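Local coordinates for diol-dehydratase (Roseburia inulinivorans, PDB 5I2A), which probably dehydrates 1,2-propanediol as a glycyl radical lyase that works without vitamin B12, at residues A31-L36 and Q86-F91; W95-F100 and R120-D125; F556-V561 and D721-T726; Y672-P677 and A691-V696. All blocks are in the same frame, centred on the assembly; numbering follows the deposited sequence.

Overall arrangement
The four contacts form two touching pairs. Contacts 1 and 2, with centres 10 Å apart, join helices 32-43, 94-97 and 115-125 and the loop that holds 86-91: a salt bridge between E35 OE1 and R120 NH1 (2.7 Å) ties them together, and T87 packs on L96 and L121. Contacts 3 and 4 lie 11 Å apart between centres and share an apolar seam, where V723 CG1 meets L693 CB at 3.5 Å. Between the pairs, nearest atoms are about 16 to 21 Å apart. Contact 3 alone joins the pyruvate formate lyase-like part to the glycine radical part, where G817 is the predicted radical site (no radical is present here). T726 lies about 3 Å from a bound PEG, probably from crystallisation.

Contact 1 of 4, residues A31-L36 and Q86-F91; sequences AARAEL and QTYPEF
R33 and A34, in the first turn of helix 32-43, lie against Q86 and T87 of an irregular segment; the R33 and Q86 CA atoms are 5.8 Å apart. R33 N gives a nearly straight bond (166°) to Q86 OE1 at 3.0 Å, arriving from above the amide carbonyl plane. Water 1 joins A34 N, T87 N and Q86 OE1. With CG anti to the backbone N (chi1 -170°), the R33 side chain runs extended past Q86 and T87 to the acid of E90. There NH1 bonds E90 OE2 at 3.0 Å and NH2 bonds E90 OE1 at 2.7 Å, an end-on salt bridge that uses the syn lone pairs of a nearly coplanar carboxylate. NH1 also reaches T87 O at 3.2 Å, on a lone pair. The Y88 ring covers one guanidinium face, its CD2 3.2 Å above the plane, while R33 CD makes a CH-pi contact with the same ring. These contacts fix the tilt and rotation of the buried guanidinium. R33 NE bonds I278 O and Y88 OH bonds Q277 O, both carbonyls of helix 262-279, while T87 and P89 pack on helix 115-125.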
loop_
_atom_site.group_PDB
_atom_site.type_symbol
_atom_site.label_atom_id
_atom_site.label_comp_id
_atom_site.label_asym_id
_atom_site.label_seq_id
_atom_site.Cartn_x
_atom_site.Cartn_y
_atom_site.Cartn_z
ATOM N N ALA A 31 -2.193 25.026 -17.583
ATOM C CA ALA A 31 -1.945 24.786 -16.164
ATOM C C ALA A 31 -3.173 24.339 -15.379
ATOM O O ALA A 31 -3.045 23.953 -14.225
ATOM C CB ALA A 31 -1.371 26.043 -15.525
ATOM N N ALA A 32 -4.353 24.395 -15.993
ATOM C CA ALA A 32 -5.586 24.162 -15.247
ATOM C C ALA A 32 -5.645 22.778 -14.557
ATOM O O ALA A 32 -6.069 22.693 -13.415
ATOM C CB ALA A 32 -6.785 24.336 -16.150
ATOM N N ARG A 33 -5.247 21.710 -15.242
ATOM C CA ARG A 33 -5.313 20.377 -14.626
ATOM C C ARG A 33 -4.453 20.308 -13.367
ATOM O O ARG A 33 -4.876 19.773 -12.346
ATOM C CB ARG A 33 -4.871 19.270 -15.595
ATOM C CG ARG A 33 -5.166 17.857 -15.062
ATOM C CD ARG A 33 -4.669 16.738 -15.993
ATOM N NE ARG A 33 -4.906 15.425 -15.392
ATOM C CZ ARG A 33 -4.165 14.906 -14.413
ATOM N NH1 ARG A 33 -3.120 15.570 -13.942
ATOM N NH2 ARG A 33 -4.454 13.702 -13.926
ATOM N N ALA A 34 -3.243 20.842 -13.459
ATOM C CA ALA A 34 -2.307 20.780 -12.346
ATOM C C ALA A 34 -2.875 21.538 -11.156
ATOM O O ALA A 34 -2.774 21.089 -10.021
ATOM C CB ALA A 34 -0.957 21.337 -12.752
ATOM N N GLU A 35 -3.499 22.682 -11.422
ATOM C CA GLU A 35 -4.139 23.440 -10.352
ATOM C C GLU A 35 -5.286 22.655 -9.718
ATOM O O GLU A 35 -5.434 22.633 -8.502
ATOM C CB GLU A 35 -4.655 24.784 -10.875
ATOM C CG GLU A 35 -3.525 25.740 -11.199
ATOM C CD GLU A 35 -4.006 27.105 -11.652
ATOM O OE1 GLU A 35 -5.125 27.207 -12.180
ATOM O OE2 GLU A 35 -3.255 28.076 -11.462
ATOM N N LEU A 36 -6.097 22.009 -10.542
ATOM C CA LEU A 36 -7.261 21.314 -10.028
ATOM C C LEU A 36 -6.912 20.023 -9.273
ATOM O O LEU A 36 -7.547 19.714 -8.268
ATOM C CB LEU A 36 -8.242 21.019 -11.160
ATOM C CG LEU A 36 -8.905 22.274 -11.755
ATOM C CD1 LEU A 36 -9.624 21.937 -13.055
ATOM C CD2 LEU A 36 -9.863 22.925 -10.752
ATOM N N GLN A 86 -2.505 19.409 -21.101
ATOM C CA GLN A 86 -2.447 19.646 -19.664
ATOM C C GLN A 86 -1.156 19.041 -19.125
ATOM O O GLN A 86 -0.393 18.449 -19.890
ATOM C CB GLN A 86 -3.658 19.039 -18.966
ATOM C CG GLN A 86 -5.006 19.638 -19.401
ATOM C CD GLN A 86 -5.183 21.096 -18.983
ATOM O OE1 GLN A 86 -4.467 21.597 -18.120
ATOM N NE2 GLN A 86 -6.151 21.781 -19.601
ATOM N N THR A 87 -0.919 19.186 -17.822
ATOM C CA THR A 87 0.243 18.587 -17.174
ATOM C C THR A 87 -0.182 17.633 -16.054
ATOM O O THR A 87 -1.318 17.664 -15.596
ATOM C CB THR A 87 1.205 19.649 -16.589
ATOM O OG1 THR A 87 0.561 20.354 -15.522
ATOM C CG2 THR A 87 1.631 20.647 -17.673
ATOM N N TYR A 88 0.735 16.761 -15.658
ATOM C CA TYR A 88 0.412 15.630 -14.797
ATOM C C TYR A 88 1.474 15.516 -13.692
ATOM O O TYR A 88 2.295 14.592 -13.679
ATOM C CB TYR A 88 0.295 14.336 -15.647
ATOM C CG TYR A 88 -0.820 14.436 -16.680
ATOM C CD1 TYR A 88 -0.669 15.228 -17.815
ATOM C CD2 TYR A 88 -2.033 13.764 -16.509
ATOM C CE1 TYR A 88 -1.686 15.373 -18.734
ATOM C CE2 TYR A 88 -3.060 13.885 -17.436
ATOM C CZ TYR A 88 -2.874 14.696 -18.554
ATOM O OH TYR A 88 -3.858 14.857 -19.484
ATOM N N PRO A 89 1.465 16.475 -12.755
ATOM C CA PRO A 89 2.504 16.522 -11.722
ATOM C C PRO A 89 2.464 15.329 -10.766
ATOM O O PRO A 89 3.438 15.124 -10.046
ATOM C CB PRO A 89 2.194 17.825 -10.968
ATOM C CG PRO A 89 0.735 18.020 -11.147
ATOM C CD PRO A 89 0.458 17.534 -12.568
ATOM N N GLU A 90 1.374 14.564 -10.753
ATOM C CA GLU A 90 1.303 13.375 -9.899
ATOM C C GLU A 90 2.373 12.349 -10.308
ATOM O O GLU A 90 2.777 11.513 -9.506
ATOM C CB GLU A 90 -0.095 12.736 -9.941
ATOM C CG GLU A 90 -0.499 12.111 -11.279
ATOM C CD GLU A 90 -1.337 13.048 -12.160
ATOM O OE1 GLU A 90 -2.285 12.575 -12.814
ATOM O OE2 GLU A 90 -1.040 14.255 -12.199
ATOM N N PHE A 91 2.832 12.417 -11.554
ATOM C CA PHE A 91 3.869 11.492 -12.019
ATOM C C PHE A 91 5.241 12.149 -11.945
ATOM O O PHE A 91 6.146 11.598 -11.341
ATOM C CB PHE A 91 3.574 11.002 -13.442
ATOM C CG PHE A 91 2.231 10.333 -13.574
ATOM C CD1 PHE A 91 1.971 9.138 -12.924
ATOM C CD2 PHE A 91 1.219 10.917 -14.324
ATOM C CE1 PHE A 91 0.717 8.525 -13.016
ATOM C CE2 PHE A 91 -0.027 10.313 -14.433
ATOM C CZ PHE A 91 -0.283 9.121 -13.784
HETATM O O HOH W 1 -1.926 21.342 -16.055
#

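Contact 2 of 4, residues W95-F100 and R120-D125; sequences WLEAEF and RLLAAD
L96 and F100 make the apolar side of this contact with L121 and L122. L96 CD2 meets L121 CD1 at 4.0 Å, the two side chains crossing at about a right angle. The F100 ring turns its rim to the helix: CZ approaches L121 CB, and L122 CG lies at the edge in the ring plane, 3.8 Å from CE2. One face of that ring is covered from within its own segment by E97 CA, over the ring centre. The fold here is a short helix, 94-97, running into a type I beta turn from E97 to F100, which together pack on the last turns of helix 115-125. L121 and L122, with D125 one turn after L121, meet the short helix and its turn.

The polar side belongs to two acids that come from opposite directions. E97 has CG anti to its carbonyl carbon (chi1 -65°) and an extended chain beyond, which brings OE2 to 2.8 Å from D125 OD2, with the carboxylate planes 22° apart. So short a spacing suggests that one of the acids probably holds a proton. L122 CD2 packs against the carboxylate carbon, E97 CD, at 3.5 Å. Replacing E97 by an alanine would probably leave D125 OD2 without its close oxygen partner and open a gap beside L122 CD2. Water 2 donates to E97 OE2 at 2.7 Å and to L122 O at 2.8 Å, so a carbonyl of the helix end and the acid share one solvent molecule.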
loop_
_atom_site.group_PDB
_atom_site.type_symbol
_atom_site.label_atom_id
_atom_site.label_comp_id
_atom_site.label_asym_id
_atom_site.label_seq_id
_atom_site.Cartn_x
_atom_site.Cartn_y
_atom_site.Cartn_z
ATOM N N TRP A 95 11.161 18.016 -14.578
ATOM C CA TRP A 95 11.702 18.113 -15.942
ATOM C C TRP A 95 11.090 19.300 -16.680
ATOM O O TRP A 95 11.755 19.966 -17.465
ATOM C CB TRP A 95 11.454 16.819 -16.740
ATOM C CG TRP A 95 9.991 16.521 -16.970
ATOM C CD1 TRP A 95 9.191 15.720 -16.205
ATOM C CD2 TRP A 95 9.153 17.026 -18.021
ATOM N NE1 TRP A 95 7.916 15.695 -16.709
ATOM C CE2 TRP A 95 7.865 16.484 -17.827
ATOM C CE3 TRP A 95 9.367 17.878 -19.107
ATOM C CZ2 TRP A 95 6.793 16.775 -18.668
ATOM C CZ3 TRP A 95 8.303 18.163 -19.948
ATOM C CH2 TRP A 95 7.036 17.610 -19.730
ATOM N N LEU A 96 9.816 19.555 -16.425
ATOM C CA LEU A 96 9.075 20.562 -17.169
ATOM C C LEU A 96 9.460 21.965 -16.711
ATOM O O LEU A 96 9.664 22.854 -17.526
ATOM C CB LEU A 96 7.566 20.328 -17.023
ATOM C CG LEU A 96 6.661 21.399 -17.633
ATOM C CD1 LEU A 96 6.991 21.636 -19.109
ATOM C CD2 LEU A 96 5.201 21.025 -17.451
ATOM N N GLU A 97 9.561 22.154 -15.402
ATOM C CA GLU A 97 10.024 23.418 -14.863
ATOM C C GLU A 97 11.418 23.737 -15.377
ATOM O O GLU A 97 11.703 24.880 -15.667
ATOM C CB GLU A 97 10.010 23.396 -13.334
ATOM C CG GLU A 97 8.616 23.280 -12.767
ATOM C CD GLU A 97 8.588 23.421 -11.256
ATOM O OE1 GLU A 97 9.662 23.576 -10.658
ATOM O OE2 GLU A 97 7.491 23.384 -10.678
ATOM N N ALA A 98 12.265 22.717 -15.524
ATOM C CA ALA A 98 13.624 22.914 -16.023
ATOM C C ALA A 98 13.650 23.303 -17.502
ATOM O O ALA A 98 14.666 23.774 -17.997
ATOM C CB ALA A 98 14.464 21.660 -15.810
ATOM N N GLU A 99 12.544 23.094 -18.206
ATOM C CA GLU A 99 12.485 23.415 -19.631
ATOM C C GLU A 99 11.613 24.631 -19.927
ATOM O O GLU A 99 11.284 24.877 -21.081
ATOM C CB GLU A 99 11.955 22.219 -20.442
ATOM C CG GLU A 99 12.909 21.049 -20.513
ATOM C CD GLU A 99 12.471 19.974 -21.507
ATOM O OE1 GLU A 99 12.052 20.311 -22.642
ATOM O OE2 GLU A 99 12.572 18.785 -21.148
ATOM N N PHE A 100 11.218 25.370 -18.897
ATOM C CA PHE A 100 10.331 26.523 -19.103
ATOM C C PHE A 100 10.813 27.484 -20.197
ATOM O O PHE A 100 10.014 27.989 -20.973
ATOM C CB PHE A 100 10.162 27.320 -17.809
ATOM C CG PHE A 100 9.076 26.807 -16.903
ATOM C CD1 PHE A 100 8.243 25.776 -17.301
ATOM C CD2 PHE A 100 8.888 27.371 -15.644
ATOM C CE1 PHE A 100 7.250 25.314 -16.474
ATOM C CE2 PHE A 100 7.905 26.914 -14.817
ATOM C CZ PHE A 100 7.077 25.883 -15.231
ATOM N N ARG A 120 1.745 29.728 -12.723
ATOM C CA ARG A 120 0.727 28.859 -12.170
ATOM C C ARG A 120 1.239 27.435 -11.927
ATOM O O ARG A 120 0.892 26.821 -10.926
ATOM C CB ARG A 120 -0.479 28.832 -13.085
ATOM C CG ARG A 120 -1.119 30.195 -13.236
ATOM C CD ARG A 120 -2.596 30.068 -13.416
ATOM N NE ARG A 120 -2.969 29.958 -14.795
ATOM C CZ ARG A 120 -4.001 29.264 -15.249
ATOM N NH1 ARG A 120 -4.768 28.562 -14.430
ATOM N NH2 ARG A 120 -4.255 29.272 -16.544
ATOM N N LEU A 121 2.061 26.923 -12.838
ATOM C CA LEU A 121 2.624 25.588 -12.675
ATOM C C LEU A 121 3.570 25.550 -11.480
ATOM O O LEU A 121 3.573 24.579 -10.736
ATOM C CB LEU A 121 3.353 25.124 -13.948
ATOM C CG LEU A 121 2.445 24.755 -15.118
ATOM C CD1 LEU A 121 3.237 24.342 -16.359
ATOM C CD2 LEU A 121 1.466 23.653 -14.708
ATOM N N LEU A 122 4.347 26.614 -11.283
ATOM C CA LEU A 122 5.287 26.647 -10.166
ATOM C C LEU A 122 4.558 26.502 -8.841
ATOM O O LEU A 122 4.982 25.742 -7.970
ATOM C CB LEU A 122 6.109 27.934 -10.164
ATOM C CG LEU A 122 7.220 28.014 -11.208
ATOM C CD1 LEU A 122 7.888 29.390 -11.181
ATOM C CD2 LEU A 122 8.241 26.922 -10.982
ATOM N N ALA A 123 3.452 27.223 -8.709
ATOM C CA ALA A 123 2.676 27.205 -7.484
ATOM C C ALA A 123 1.992 25.858 -7.285
ATOM O O ALA A 123 1.991 25.313 -6.186
ATOM C CB ALA A 123 1.632 28.326 -7.489
ATOM N N ALA A 124 1.391 25.334 -8.348
ATOM C CA ALA A 124 0.705 24.054 -8.243
ATOM C C ALA A 124 1.686 22.900 -8.024
ATOM O O ALA A 124 1.427 22.029 -7.207
ATOM C CB ALA A 124 -0.140 23.807 -9.471
ATOM N N ASP A 125 2.812 22.906 -8.734
ATOM C CA ASP A 125 3.765 21.801 -8.665
ATOM C C ASP A 125 4.383 21.634 -7.270
ATOM O O ASP A 125 4.745 20.526 -6.877
ATOM C CB ASP A 125 4.915 21.989 -9.654
ATOM C CG ASP A 125 4.499 21.851 -11.115
ATOM O OD1 ASP A 125 3.411 21.340 -11.422
ATOM O OD2 ASP A 125 5.304 22.266 -11.965
HETATM O O HOH W 2 7.319 24.162 -8.104
#

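Contact 3 of 4, residues F556-V561 and D721-T726; sequences FGIANV and DGVGPT
The N560 side chain, ending in its flat carboxamide, crosses that of T726 at about a right angle, with ND2 3.5 Å from T726 OG1 but badly angled for a bond; water 6 joins the two instead, accepting from ND2 at 2.8 Å. The rest of the amide is held from outside the segments, where OD1 takes the N-H of A720 and ND2 also bonds D711 OD2, so its rotation is fixed. The motif is a type II' beta turn, D721 to G724, set against the N-terminus of helix 558-574, whose N-cap is G557. G722, at the second position of the turn, has the positive phi (77°) that favours glycine. Its carbonyl meets the helix start through water: waters 3, 4 and 5 accept from the N-H groups of G557, I558 and A559; water 5 donates to G722 O, and waters 3 and 4 lie within bonding distance of it. These N-H groups at the helix start thus find partners in water, and the helix end would probably polarise the G722 carbonyl.

A559 CB sits in a corner between G724 O, at 3.5 Å, and T726 OG1, at 3.6 Å, while I558 CD1 packs on V723 CG1 at 4.3 Å beside L693. Helix 734-741 backs V723 and P725. Water 5 accepts from A559 N at 3.0 Å and also donates to G724 O at 2.7 Å.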
loop_
_atom_site.group_PDB
_atom_site.type_symbol
_atom_site.label_atom_id
_atom_site.label_comp_id
_atom_site.label_asym_id
_atom_site.label_seq_id
_atom_site.Cartn_x
_atom_site.Cartn_y
_atom_site.Cartn_z
ATOM N N PHE A 556 16.326 -3.269 -28.952
ATOM C CA PHE A 556 16.785 -2.476 -30.086
ATOM C C PHE A 556 18.050 -3.037 -30.702
ATOM O O PHE A 556 18.980 -3.384 -29.989
ATOM C CB PHE A 556 17.071 -1.036 -29.653
ATOM C CG PHE A 556 15.842 -0.189 -29.415
ATOM C CD1 PHE A 556 14.977 -0.464 -28.373
ATOM C CD2 PHE A 556 15.591 0.927 -30.213
ATOM C CE1 PHE A 556 13.866 0.337 -28.140
ATOM C CE2 PHE A 556 14.489 1.743 -29.984
ATOM C CZ PHE A 556 13.623 1.440 -28.950
ATOM N N GLY A 557 18.106 -3.084 -32.025
ATOM C CA GLY A 557 19.362 -3.284 -32.713
ATOM C C GLY A 557 19.688 -4.686 -33.183
ATOM O O GLY A 557 20.863 -5.006 -33.394
ATOM N N ILE A 558 18.672 -5.520 -33.362
ATOM C CA ILE A 558 18.905 -6.900 -33.805
ATOM C C ILE A 558 19.793 -6.996 -35.068
ATOM O O ILE A 558 20.728 -7.800 -35.103
ATOM C CB ILE A 558 17.583 -7.631 -34.066
ATOM C CG1 ILE A 558 16.992 -8.111 -32.745
ATOM C CG2 ILE A 558 17.805 -8.840 -34.941
ATOM C CD1 ILE A 558 15.718 -8.911 -32.903
ATOM N N ALA A 559 19.515 -6.186 -36.091
ATOM C CA ALA A 559 20.340 -6.214 -37.309
ATOM C C ALA A 559 21.797 -5.866 -36.996
ATOM O O ALA A 559 22.720 -6.534 -37.469
ATOM C CB ALA A 559 19.783 -5.249 -38.391
ATOM N N ASN A 560 21.995 -4.814 -36.207
ATOM C CA ASN A 560 23.344 -4.371 -35.858
ATOM C C ASN A 560 24.100 -5.471 -35.120
ATOM O O ASN A 560 25.254 -5.746 -35.432
ATOM C CB ASN A 560 23.305 -3.099 -35.008
ATOM C CG ASN A 560 22.514 -1.988 -35.666
ATOM O OD1 ASN A 560 21.382 -1.713 -35.280
ATOM N ND2 ASN A 560 23.100 -1.360 -36.683
ATOM N N VAL A 561 23.430 -6.108 -34.163
ATOM C CA VAL A 561 24.032 -7.181 -33.373
ATOM C C VAL A 561 24.360 -8.399 -34.240
ATOM O O VAL A 561 25.446 -8.952 -34.146
ATOM C CB VAL A 561 23.105 -7.610 -32.199
ATOM C CG1 VAL A 561 23.604 -8.890 -31.530
ATOM C CG2 VAL A 561 22.990 -6.494 -31.188
ATOM N N ASP A 721 15.849 0.159 -36.981
ATOM C CA ASP A 721 14.484 0.340 -36.527
ATOM C C ASP A 721 13.754 -0.985 -36.590
ATOM O O ASP A 721 13.507 -1.501 -37.670
ATOM C CB ASP A 721 13.761 1.396 -37.372
ATOM C CG ASP A 721 13.929 1.167 -38.875
ATOM O OD1 ASP A 721 15.068 0.974 -39.333
ATOM O OD2 ASP A 721 12.922 1.188 -39.599
ATOM N N GLY A 722 13.427 -1.543 -35.429
ATOM C CA GLY A 722 12.685 -2.789 -35.357
ATOM C C GLY A 722 13.495 -4.039 -35.637
ATOM O O GLY A 722 14.639 -4.146 -35.212
ATOM N N VAL A 723 12.892 -4.986 -36.355
ATOM C CA VAL A 723 13.557 -6.242 -36.686
ATOM C C VAL A 723 14.064 -6.275 -38.130
ATOM O O VAL A 723 14.658 -7.254 -38.546
ATOM C CB VAL A 723 12.617 -7.470 -36.454
ATOM C CG1 VAL A 723 12.222 -7.553 -35.000
ATOM C CG2 VAL A 723 11.384 -7.377 -37.323
ATOM N N GLY A 724 13.838 -5.205 -38.889
ATOM C CA GLY A 724 14.304 -5.147 -40.268
ATOM C C GLY A 724 15.815 -4.953 -40.403
ATOM O O GLY A 724 16.507 -4.641 -39.436
ATOM N N PRO A 725 16.336 -5.121 -41.621
ATOM C CA PRO A 725 17.775 -5.009 -41.874
ATOM C C PRO A 725 18.267 -3.579 -41.769
ATOM O O PRO A 725 17.479 -2.643 -41.850
ATOM C CB PRO A 725 17.927 -5.517 -43.312
ATOM C CG PRO A 725 16.616 -6.160 -43.647
ATOM C CD PRO A 725 15.589 -5.453 -42.841
ATOM N N THR A 726 19.573 -3.426 -41.609
ATOM C CA THR A 726 20.179 -2.109 -41.530
ATOM C C THR A 726 20.071 -1.400 -42.885
ATOM O O THR A 726 20.251 -2.020 -43.934
ATOM C CB THR A 726 21.642 -2.213 -41.082
ATOM O OG1 THR A 726 21.691 -2.463 -39.676
ATOM C CG2 THR A 726 22.405 -0.937 -41.385
HETATM O O HOH W 3 15.958 -2.162 -33.489
HETATM O O HOH W 4 15.687 -5.176 -32.593
HETATM O O HOH W 5 16.865 -4.828 -36.750
HETATM O O HOH W 6 21.389 0.166 -38.276
#

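Contact 4 of 4, residues Y672-P677 and A691-V696; sequences YFYTRP and AGLYPV
Y674 reaches from helix 661-678 to A691, G692 and L693, and its side chain carries much of the contact. From CB the chain leaves with CG anti to the backbone N (chi1 -179°), which directs the ring to the loop. CD2 then touches A691 CB at 3.9 Å and L693 CD2 at 4.0 Å, the tyrosine and leucine running antiparallel alongside one another. CE2, one atom further, meets A691 CB and the backbone oxygen of G692, each at 3.7 Å. At the tip, OH bonds P553 O in strand 548-556, whose P553 and G555 also bond the G692 backbone, while the ring meets F456. With a phenylalanine here, P553 O would probably be left without its hydroxyl mate and the ring without its anchor at the tip.

T675 also touches A691, CG2 to CB 3.7 Å, while its OG1 turns back to A671 O of its own helix. Water 7 donates to T675 O at 2.8 Å and accepts from A691 N, joining the backbones where their CA atoms come to 5.3 Å. Direct contact is mostly carbon packing, with one water bridging the backbones, so the fit of apolar surfaces probably does much of the joining.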
loop_
_atom_site.group_PDB
_atom_site.type_symbol
_atom_site.label_atom_id
_atom_site.label_comp_id
_atom_site.label_asym_id
_atom_site.label_seq_id
_atom_site.Cartn_x
_atom_site.Cartn_y
_atom_site.Cartn_z
ATOM N N TYR A 672 17.108 -14.340 -29.467
ATOM C CA TYR A 672 16.779 -15.208 -28.345
ATOM C C TYR A 672 17.487 -14.806 -27.051
ATOM O O TYR A 672 16.952 -15.027 -25.977
ATOM C CB TYR A 672 17.119 -16.661 -28.667
ATOM C CG TYR A 672 16.020 -17.441 -29.356
ATOM C CD1 TYR A 672 14.692 -17.322 -28.964
ATOM C CD2 TYR A 672 16.321 -18.310 -30.398
ATOM C CE1 TYR A 672 13.696 -18.060 -29.590
ATOM C CE2 TYR A 672 15.330 -19.042 -31.038
ATOM C CZ TYR A 672 14.031 -18.920 -30.636
ATOM O OH TYR A 672 13.067 -19.654 -31.282
ATOM N N PHE A 673 18.682 -14.223 -27.149
ATOM C CA PHE A 673 19.393 -13.744 -25.953
ATOM C C PHE A 673 18.603 -12.638 -25.241
ATOM O O PHE A 673 18.866 -12.313 -24.073
ATOM C CB PHE A 673 20.800 -13.227 -26.312
ATOM C CG PHE A 673 21.793 -14.315 -26.615
ATOM C CD1 PHE A 673 21.442 -15.649 -26.492
ATOM C CD2 PHE A 673 23.081 -14.000 -27.003
ATOM C CE1 PHE A 673 22.364 -16.664 -26.759
ATOM C CE2 PHE A 673 24.010 -15.002 -27.268
ATOM C CZ PHE A 673 23.644 -16.335 -27.150
ATOM N N TYR A 674 17.652 -12.047 -25.961
ATOM C CA TYR A 674 16.784 -11.026 -25.388
ATOM C C TYR A 674 15.400 -11.592 -25.070
ATOM O O TYR A 674 14.890 -11.397 -23.974
ATOM C CB TYR A 674 16.653 -9.826 -26.333
ATOM C CG TYR A 674 15.788 -8.704 -25.789
ATOM C CD1 TYR A 674 16.265 -7.850 -24.805
ATOM C CD2 TYR A 674 14.499 -8.494 -26.266
ATOM C CE1 TYR A 674 15.477 -6.821 -24.309
ATOM C CE2 TYR A 674 13.706 -7.457 -25.781
ATOM C CZ TYR A 674 14.201 -6.629 -24.806
ATOM O OH TYR A 674 13.420 -5.615 -24.311
ATOM N N THR A 675 14.809 -12.318 -26.018
ATOM C CA THR A 675 13.415 -12.739 -25.880
ATOM C C THR A 675 13.206 -13.934 -24.947
ATOM O O THR A 675 12.174 -14.032 -24.314
ATOM C CB THR A 675 12.794 -13.080 -27.250
ATOM O OG1 THR A 675 13.544 -14.126 -27.875
ATOM C CG2 THR A 675 12.785 -11.837 -28.162
ATOM N N ARG A 676 14.167 -14.844 -24.861
ATOM C CA ARG A 676 13.978 -16.013 -24.017
ATOM C C ARG A 676 14.120 -15.701 -22.528
ATOM O O ARG A 676 13.282 -16.135 -21.746
ATOM C CB ARG A 676 14.926 -17.136 -24.412
ATOM C CG ARG A 676 14.171 -18.356 -24.867
ATOM C CD ARG A 676 15.079 -19.437 -25.371
ATOM N NE ARG A 676 14.457 -20.126 -26.491
ATOM C CZ ARG A 676 15.132 -20.610 -27.523
ATOM N NH1 ARG A 676 16.452 -20.483 -27.568
ATOM N NH2 ARG A 676 14.487 -21.231 -28.499
ATOM N N PRO A 677 15.165 -14.959 -22.132
ATOM C CA PRO A 677 15.207 -14.631 -20.704
ATOM C C PRO A 677 13.982 -13.835 -20.249
ATOM O O PRO A 677 13.448 -14.092 -19.167
ATOM C CB PRO A 677 16.484 -13.793 -20.575
ATOM C CG PRO A 677 17.351 -14.266 -21.687
ATOM C CD PRO A 677 16.389 -14.517 -22.829
ATOM N N ALA A 691 8.908 -9.970 -24.268
ATOM C CA ALA A 691 9.662 -9.072 -25.140
ATOM C C ALA A 691 8.837 -8.510 -26.296
ATOM O O ALA A 691 7.994 -9.203 -26.875
ATOM C CB ALA A 691 10.890 -9.800 -25.707
ATOM N N GLY A 692 9.087 -7.247 -26.622
ATOM C CA GLY A 692 8.746 -6.703 -27.924
ATOM C C GLY A 692 10.021 -6.306 -28.653
ATOM O O GLY A 692 11.090 -6.197 -28.040
ATOM N N LEU A 693 9.912 -6.099 -29.960
ATOM C CA LEU A 693 11.030 -5.669 -30.785
ATOM C C LEU A 693 10.545 -4.560 -31.723
ATOM O O LEU A 693 10.214 -4.797 -32.880
ATOM C CB LEU A 693 11.622 -6.842 -31.576
ATOM C CG LEU A 693 12.146 -8.020 -30.744
ATOM C CD1 LEU A 693 12.341 -9.269 -31.585
ATOM C CD2 LEU A 693 13.422 -7.655 -30.006
ATOM N N TYR A 694 10.500 -3.347 -31.197
ATOM C CA TYR A 694 10.096 -2.194 -31.978
ATOM C C TYR A 694 10.758 -0.944 -31.410
ATOM O O TYR A 694 11.182 -0.940 -30.260
ATOM C CB TYR A 694 8.575 -2.051 -32.001
ATOM C CG TYR A 694 7.879 -1.713 -30.690
ATOM C CD1 TYR A 694 7.815 -0.398 -30.234
ATOM C CD2 TYR A 694 7.203 -2.695 -29.956
ATOM C CE1 TYR A 694 7.138 -0.077 -29.085
ATOM C CE2 TYR A 694 6.501 -2.372 -28.783
ATOM C CZ TYR A 694 6.482 -1.064 -28.353
ATOM O OH TYR A 694 5.807 -0.705 -27.212
ATOM N N PRO A 695 10.883 0.099 -32.234
ATOM C CA PRO A 695 11.736 1.217 -31.810
ATOM C C PRO A 695 11.055 2.546 -31.495
ATOM O O PRO A 695 11.724 3.402 -30.920
ATOM C CB PRO A 695 12.641 1.402 -33.020
ATOM C CG PRO A 695 11.684 1.185 -34.169
ATOM C CD PRO A 695 10.736 0.064 -33.701
ATOM N N VAL A 696 9.785 2.719 -31.857
ATOM C CA VAL A 696 9.160 4.045 -31.876
ATOM C C VAL A 696 10.135 4.960 -32.636
ATOM O O VAL A 696 10.556 4.585 -33.720
ATOM C CB VAL A 696 8.813 4.573 -30.477
ATOM C CG1 VAL A 696 7.720 5.651 -30.588
ATOM C CG2 VAL A 696 8.297 3.427 -29.601
HETATM O O HOH W 7 9.640 -12.807 -24.645
#